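Local coordinates for conserved uncharacterized protein (predicted phosphoesterase COG0622) (Streptococcus pneumoniae, PDB 3CK2) that probably hydrolyses phosphoester bonds as a two-manganese phosphoesterase of the calcineurin-like superfamily, though its substrate is not established, at residues 8-13 / 34-39; 79-84 / 102-107. One frame throughout, in Å; residues are numbered along the deposited sequence.

Interaction 1: residues 8-13 / 34-39; sequences TIIVMS and DAVFHN
Met12 and His38 are neighbours on two parallel strands, and their side chains lie on the same face of the sheet. The selenomethionine brings CG to 3.7 Å from His38 CD2, its selenium standing obliquely to the imidazole, while Ser13 CA sits over one ring face in a CH-pi contact. His38 carries its CG anti to its own backbone N (chi1 -171°), which lays the imidazole beside Met12 and Ser13; Ser15 and Gly40 bond its two nitrogens. On the other face, Phe37 turns a ring edge to Ile9, CE2 lying 3.9 Å from Ile9 CB, and Val11 CG1 packs 3.3 Å from Asn39 ND2, which donates to Tyr111 O.

A backbone ladder sets this register: Ile10 N to Ala35 O, Phe37 N to Ile10 O (2.6 Å), Met12 N to Phe37 O (2.7 Å) and Asn39 N to Met12 O. At the start, Asp34 OD2 accepts from Thr8 N at 3.1 Å on its anti side, the donor tilted 34° out of the carboxylate plane. Helix 19-29 completes the beta-alpha-beta crossover and packs on Ile10, Met12 and Val36. These backbone bonds satisfy polar groups inside the core, and the parallel register leaves both strands ending on the metal-centre side.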
loop_
_atom_site.group_PDB
_atom_site.type_symbol
_atom_site.label_atom_id
_atom_site.label_comp_id
_atom_site.label_asym_id
_atom_site.label_seq_id
_atom_site.Cartn_x
_atom_site.Cartn_y
_atom_site.Cartn_z
ATOM N N THR A 8 5.360 -11.476 -3.736
ATOM C CA THR A 8 5.721 -10.106 -4.010
ATOM C C THR A 8 4.415 -9.332 -4.176
ATOM O O THR A 8 3.519 -9.756 -4.908
ATOM C CB THR A 8 6.573 -9.968 -5.284
ATOM O OG1 THR A 8 7.769 -10.720 -5.122
ATOM C CG2 THR A 8 6.895 -8.481 -5.577
ATOM N N ILE A 9 4.299 -8.218 -3.459
ATOM C CA ILE A 9 3.168 -7.327 -3.653
ATOM C C ILE A 9 3.699 -5.944 -4.011
ATOM O O ILE A 9 4.835 -5.574 -3.662
ATOM C CB ILE A 9 2.198 -7.305 -2.403
ATOM C CG1 ILE A 9 2.891 -6.693 -1.168
ATOM C CG2 ILE A 9 1.594 -8.733 -2.138
ATOM C CD1 ILE A 9 1.937 -6.385 -0.024
ATOM N N ILE A 10 2.883 -5.238 -4.778
ATOM C CA ILE A 10 3.126 -3.857 -5.209
ATOM C C ILE A 10 2.028 -3.003 -4.596
ATOM O O ILE A 10 0.827 -3.343 -4.711
ATOM C CB ILE A 10 3.161 -3.698 -6.785
ATOM C CG1 ILE A 10 4.332 -4.509 -7.393
ATOM C CG2 ILE A 10 3.295 -2.189 -7.177
ATOM C CD1 ILE A 10 5.798 -4.005 -6.931
ATOM N N VAL A 11 2.450 -1.943 -3.891
ATOM C CA VAL A 11 1.555 -1.056 -3.149
ATOM C C VAL A 11 1.805 0.383 -3.592
ATOM O O VAL A 11 2.953 0.840 -3.559
ATOM C CB VAL A 11 1.799 -1.176 -1.614
ATOM C CG1 VAL A 11 0.708 -0.419 -0.836
ATOM C CG2 VAL A 11 1.866 -2.658 -1.190
HETATM N N MSE A 12 0.744 1.096 -3.986
HETATM C CA MSE A 12 0.826 2.548 -4.249
HETATM C C MSE A 12 -0.350 3.280 -3.606
HETATM O O MSE A 12 -1.215 2.667 -3.029
HETATM C CB MSE A 12 0.895 2.831 -5.757
HETATM C CG MSE A 12 -0.355 2.399 -6.476
HETATM SE SE MSE A 12 -0.340 2.752 -8.388
HETATM C CE MSE A 12 -1.531 1.292 -8.887
ATOM N N SER A 13 -0.360 4.601 -3.692
ATOM C CA SER A 13 -1.324 5.420 -2.981
ATOM C C SER A 13 -1.211 6.864 -3.343
ATOM O O SER A 13 -0.129 7.353 -3.672
ATOM C CB SER A 13 -1.121 5.308 -1.459
ATOM O OG SER A 13 -2.230 5.806 -0.738
ATOM N N ASP A 34 2.069 -11.251 -6.957
ATOM C CA ASP A 34 0.872 -11.843 -6.340
ATOM C C ASP A 34 -0.322 -10.891 -6.172
ATOM O O ASP A 34 -1.448 -11.331 -6.219
ATOM C CB ASP A 34 1.232 -12.493 -5.008
ATOM C CG ASP A 34 2.234 -13.585 -5.176
ATOM O OD1 ASP A 34 1.829 -14.766 -5.222
ATOM O OD2 ASP A 34 3.415 -13.257 -5.348
ATOM N N ALA A 35 -0.082 -9.592 -5.998
ATOM C CA ALA A 35 -1.163 -8.625 -5.840
ATOM C C ALA A 35 -0.608 -7.231 -6.021
ATOM O O ALA A 35 0.570 -6.987 -5.767
ATOM C CB ALA A 35 -1.834 -8.768 -4.452
ATOM N N VAL A 36 -1.484 -6.324 -6.486
ATOM C CA VAL A 36 -1.190 -4.922 -6.635
ATOM C C VAL A 36 -2.228 -4.152 -5.848
ATOM O O VAL A 36 -3.417 -4.365 -6.040
ATOM C CB VAL A 36 -1.139 -4.480 -8.132
ATOM C CG1 VAL A 36 -0.835 -2.957 -8.251
ATOM C CG2 VAL A 36 -0.090 -5.294 -8.886
ATOM N N PHE A 37 -1.772 -3.238 -4.977
ATOM C CA PHE A 37 -2.671 -2.452 -4.092
ATOM C C PHE A 37 -2.597 -0.944 -4.301
ATOM O O PHE A 37 -1.518 -0.385 -4.486
ATOM C CB PHE A 37 -2.332 -2.711 -2.614
ATOM C CG PHE A 37 -2.462 -4.122 -2.223
ATOM C CD1 PHE A 37 -3.645 -4.586 -1.695
ATOM C CD2 PHE A 37 -1.406 -5.006 -2.406
ATOM C CE1 PHE A 37 -3.789 -5.894 -1.334
ATOM C CE2 PHE A 37 -1.554 -6.339 -2.059
ATOM C CZ PHE A 37 -2.763 -6.780 -1.519
ATOM N N HIS A 38 -3.732 -0.277 -4.175
ATOM C CA HIS A 38 -3.763 1.185 -4.207
ATOM C C HIS A 38 -4.532 1.602 -2.974
ATOM O O HIS A 38 -5.624 1.139 -2.773
ATOM C CB HIS A 38 -4.408 1.687 -5.496
ATOM C CG HIS A 38 -4.286 3.155 -5.708
ATOM N ND1 HIS A 38 -4.766 4.083 -4.809
ATOM C CD2 HIS A 38 -3.781 3.860 -6.744
ATOM C CE1 HIS A 38 -4.520 5.294 -5.269
ATOM N NE2 HIS A 38 -3.904 5.189 -6.436
ATOM N N ASN A 39 -3.950 2.445 -2.127
ATOM C CA ASN A 39 -4.520 2.731 -0.810
ATOM C C ASN A 39 -5.375 4.012 -0.763
ATOM O O ASN A 39 -5.687 4.536 0.309
ATOM C CB ASN A 39 -3.404 2.772 0.240
ATOM C CG ASN A 39 -2.606 1.477 0.312
ATOM O OD1 ASN A 39 -3.087 0.418 -0.116
ATOM N ND2 ASN A 39 -1.372 1.554 0.877
#

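Interaction 2: residues 79-84 / 102-107; sequences KIIQTH and QEEEAA
Lys79, Glu104 and Ile81 carry the return from helix to sheet in a beta-alpha-beta unit, in which strand 78-83 is followed by helix 95-103 and then by the parallel strand 108-110. The helix ends in a Schellman motif: Glu105 leaves helical geometry with a positive phi of 47°, turning the chain back toward strand 78-83, beside which strand 108-110 will run.

Lys79 leaves the strand with every side-chain torsion near 180°, which carries NZ to the turn, and meets the side chain of Glu104 at about a right angle. Its ammonium is held twice by one residue. NZ donates to the backbone O of Glu104 at 2.8 Å, in the carbonyl plane and on a lone pair, and it makes a salt bridge to OE1 at 3.1 Å, approaching nearly along the C-O axis. The bend of Glu104 at chi2 (-66°) curls the carboxylate back, bringing OE1 to the same ammonium that the backbone O of Glu104 accepts from. This pairing probably stabilises both charges, and it ties the lysine to a carbonyl of the turn that closes the helix. The other carboxylate oxygen, OE2, has a weak hydrogen bond from Trp100 NE1.

Next to the polar pair, on the same side of strand 78-83, Ile81 packs into the angle between strand and turn. Its CG2 packs 3.7 Å from Ala106 CB and 3.9 Å from Glu104 CB, while CD1 lies against Glu104 CG, so the aliphatic part of the glutamate shares in the apolar layer. Trp100 and Ala101 of the helix also pack on Ile81. Beyond the turn the chain approaches strand 78-83, whose backbone then pairs with Ile108; the step in between is a single bond, Ala107 N donating to Lys79 O at 2.7 Å.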
loop_
_atom_site.group_PDB
_atom_site.type_symbol
_atom_site.label_atom_id
_atom_site.label_comp_id
_atom_site.label_asym_id
_atom_site.label_seq_id
_atom_site.Cartn_x
_atom_site.Cartn_y
_atom_site.Cartn_z
ATOM N N LYS A 79 -2.327 -12.663 5.469
ATOM C CA LYS A 79 -3.491 -11.778 5.578
ATOM C C LYS A 79 -3.070 -10.298 5.575
ATOM O O LYS A 79 -2.394 -9.807 6.504
ATOM C CB LYS A 79 -4.274 -12.081 6.838
ATOM C CG LYS A 79 -5.512 -11.214 7.030
ATOM C CD LYS A 79 -6.340 -11.730 8.214
ATOM C CE LYS A 79 -7.635 -10.974 8.370
ATOM N NZ LYS A 79 -8.498 -11.590 9.390
ATOM N N ILE A 80 -3.496 -9.607 4.521
ATOM C CA ILE A 80 -3.202 -8.235 4.292
ATOM C C ILE A 80 -4.526 -7.479 4.561
ATOM O O ILE A 80 -5.598 -7.892 4.104
ATOM C CB ILE A 80 -2.711 -8.042 2.816
ATOM C CG1 ILE A 80 -1.453 -8.912 2.586
ATOM C CG2 ILE A 80 -2.487 -6.555 2.488
ATOM C CD1 ILE A 80 -0.969 -9.068 1.131
ATOM N N ILE A 81 -4.439 -6.406 5.348
ATOM C CA ILE A 81 -5.543 -5.484 5.539
ATOM C C ILE A 81 -5.076 -4.137 4.980
ATOM O O ILE A 81 -3.891 -3.868 4.895
ATOM C CB ILE A 81 -6.075 -5.439 7.016
ATOM C CG1 ILE A 81 -5.123 -4.711 7.977
ATOM C CG2 ILE A 81 -6.353 -6.876 7.541
ATOM C CD1 ILE A 81 -5.694 -4.588 9.419
ATOM N N GLN A 82 -6.039 -3.328 4.580
ATOM C CA GLN A 82 -5.813 -2.180 3.745
ATOM C C GLN A 82 -6.887 -1.138 4.006
ATOM O O GLN A 82 -8.087 -1.434 3.980
ATOM C CB GLN A 82 -5.908 -2.634 2.299
ATOM C CG GLN A 82 -5.528 -1.634 1.285
ATOM C CD GLN A 82 -5.819 -2.083 -0.122
ATOM O OE1 GLN A 82 -6.463 -3.128 -0.350
ATOM N NE2 GLN A 82 -5.378 -1.282 -1.085
ATOM N N THR A 83 -6.450 0.088 4.230
ATOM C CA THR A 83 -7.365 1.210 4.440
ATOM C C THR A 83 -6.630 2.469 4.046
ATOM O O THR A 83 -5.405 2.454 3.954
ATOM C CB THR A 83 -7.890 1.252 5.927
ATOM O OG1 THR A 83 -9.039 2.083 6.008
ATOM C CG2 THR A 83 -6.845 1.753 6.910
ATOM N N HIS A 84 -7.351 3.558 3.779
ATOM C CA HIS A 84 -6.669 4.835 3.519
ATOM C C HIS A 84 -5.996 5.379 4.768
ATOM O O HIS A 84 -4.809 5.639 4.766
ATOM C CB HIS A 84 -7.609 5.856 2.907
ATOM C CG HIS A 84 -6.926 7.084 2.384
ATOM N ND1 HIS A 84 -6.039 7.046 1.327
ATOM C CD2 HIS A 84 -7.034 8.392 2.740
ATOM C CE1 HIS A 84 -5.639 8.280 1.047
ATOM N NE2 HIS A 84 -6.223 9.115 1.888
ATOM N N GLN A 102 -4.701 -5.747 14.969
ATOM C CA GLN A 102 -4.530 -6.799 15.944
ATOM C C GLN A 102 -5.799 -7.648 16.007
ATOM O O GLN A 102 -5.716 -8.879 16.051
ATOM C CB GLN A 102 -4.211 -6.205 17.313
ATOM C CG GLN A 102 -3.064 -5.234 17.326
ATOM C CD GLN A 102 -1.837 -5.805 17.931
ATOM O OE1 GLN A 102 -1.803 -6.055 19.142
ATOM N NE2 GLN A 102 -0.791 -6.013 17.107
ATOM N N GLU A 103 -6.971 -7.007 15.976
ATOM C CA GLU A 103 -8.224 -7.770 15.948
ATOM C C GLU A 103 -8.352 -8.637 14.676
ATOM O O GLU A 103 -8.898 -9.738 14.725
ATOM C CB GLU A 103 -9.460 -6.879 16.224
ATOM C CG GLU A 103 -10.125 -6.183 15.024
ATOM C CD GLU A 103 -11.379 -5.340 15.416
ATOM O OE1 GLU A 103 -12.167 -5.824 16.285
ATOM O OE2 GLU A 103 -11.565 -4.212 14.851
ATOM N N GLU A 104 -7.802 -8.152 13.564
ATOM C CA GLU A 104 -7.753 -8.899 12.312
ATOM C C GLU A 104 -6.659 -9.953 12.279
ATOM O O GLU A 104 -6.675 -10.810 11.409
ATOM C CB GLU A 104 -7.488 -7.943 11.136
ATOM C CG GLU A 104 -8.591 -6.970 10.819
ATOM C CD GLU A 104 -9.856 -7.635 10.308
ATOM O OE1 GLU A 104 -9.831 -8.800 9.850
ATOM O OE2 GLU A 104 -10.901 -6.978 10.366
ATOM N N GLU A 105 -5.694 -9.868 13.190
ATOM C CA GLU A 105 -4.475 -10.669 13.135
ATOM C C GLU A 105 -3.847 -10.655 11.727
ATOM O O GLU A 105 -3.581 -11.699 11.133
ATOM C CB GLU A 105 -4.758 -12.092 13.630
ATOM C CG GLU A 105 -4.686 -12.214 15.168
ATOM C CD GLU A 105 -5.769 -13.092 15.750
ATOM O OE1 GLU A 105 -5.846 -14.280 15.361
ATOM O OE2 GLU A 105 -6.545 -12.592 16.606
ATOM N N ALA A 106 -3.609 -9.446 11.214
ATOM C CA ALA A 106 -3.040 -9.250 9.878
ATOM C C ALA A 106 -1.529 -9.575 9.869
ATOM O O ALA A 106 -0.849 -9.371 10.870
ATOM C CB ALA A 106 -3.296 -7.799 9.407
ATOM N N ALA A 107 -1.011 -10.083 8.754
ATOM C CA ALA A 107 0.438 -10.113 8.539
ATOM C C ALA A 107 0.937 -8.686 8.191
ATOM O O ALA A 107 2.019 -8.244 8.627
ATOM C CB ALA A 107 0.814 -11.121 7.416
#

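Interactions 1 and 2 illustrate how two beta-alpha-beta units, one in each sheet of the fold, bring their strand ends to a shared metal centre. Their centres are 14 Å apart, yet the residues at and just beyond the strand ends touch directly: Asn39 O probably accepts a hydrogen bond from His84 ND1 at 2.7 Å, and Asn39 OD1 one from Gln82 NE2 at 3.0 Å. His84 binds manganese through NE2, together with Asp41, Asn60 and His113, so the loop after strand 35-38 supplies a second-shell carbonyl that probably orients this ligand. The Ser13 side chain lies about 7 Å from a manganese ion, whereas the Lys79-Glu104 pair belongs to the far end of strand 78-83.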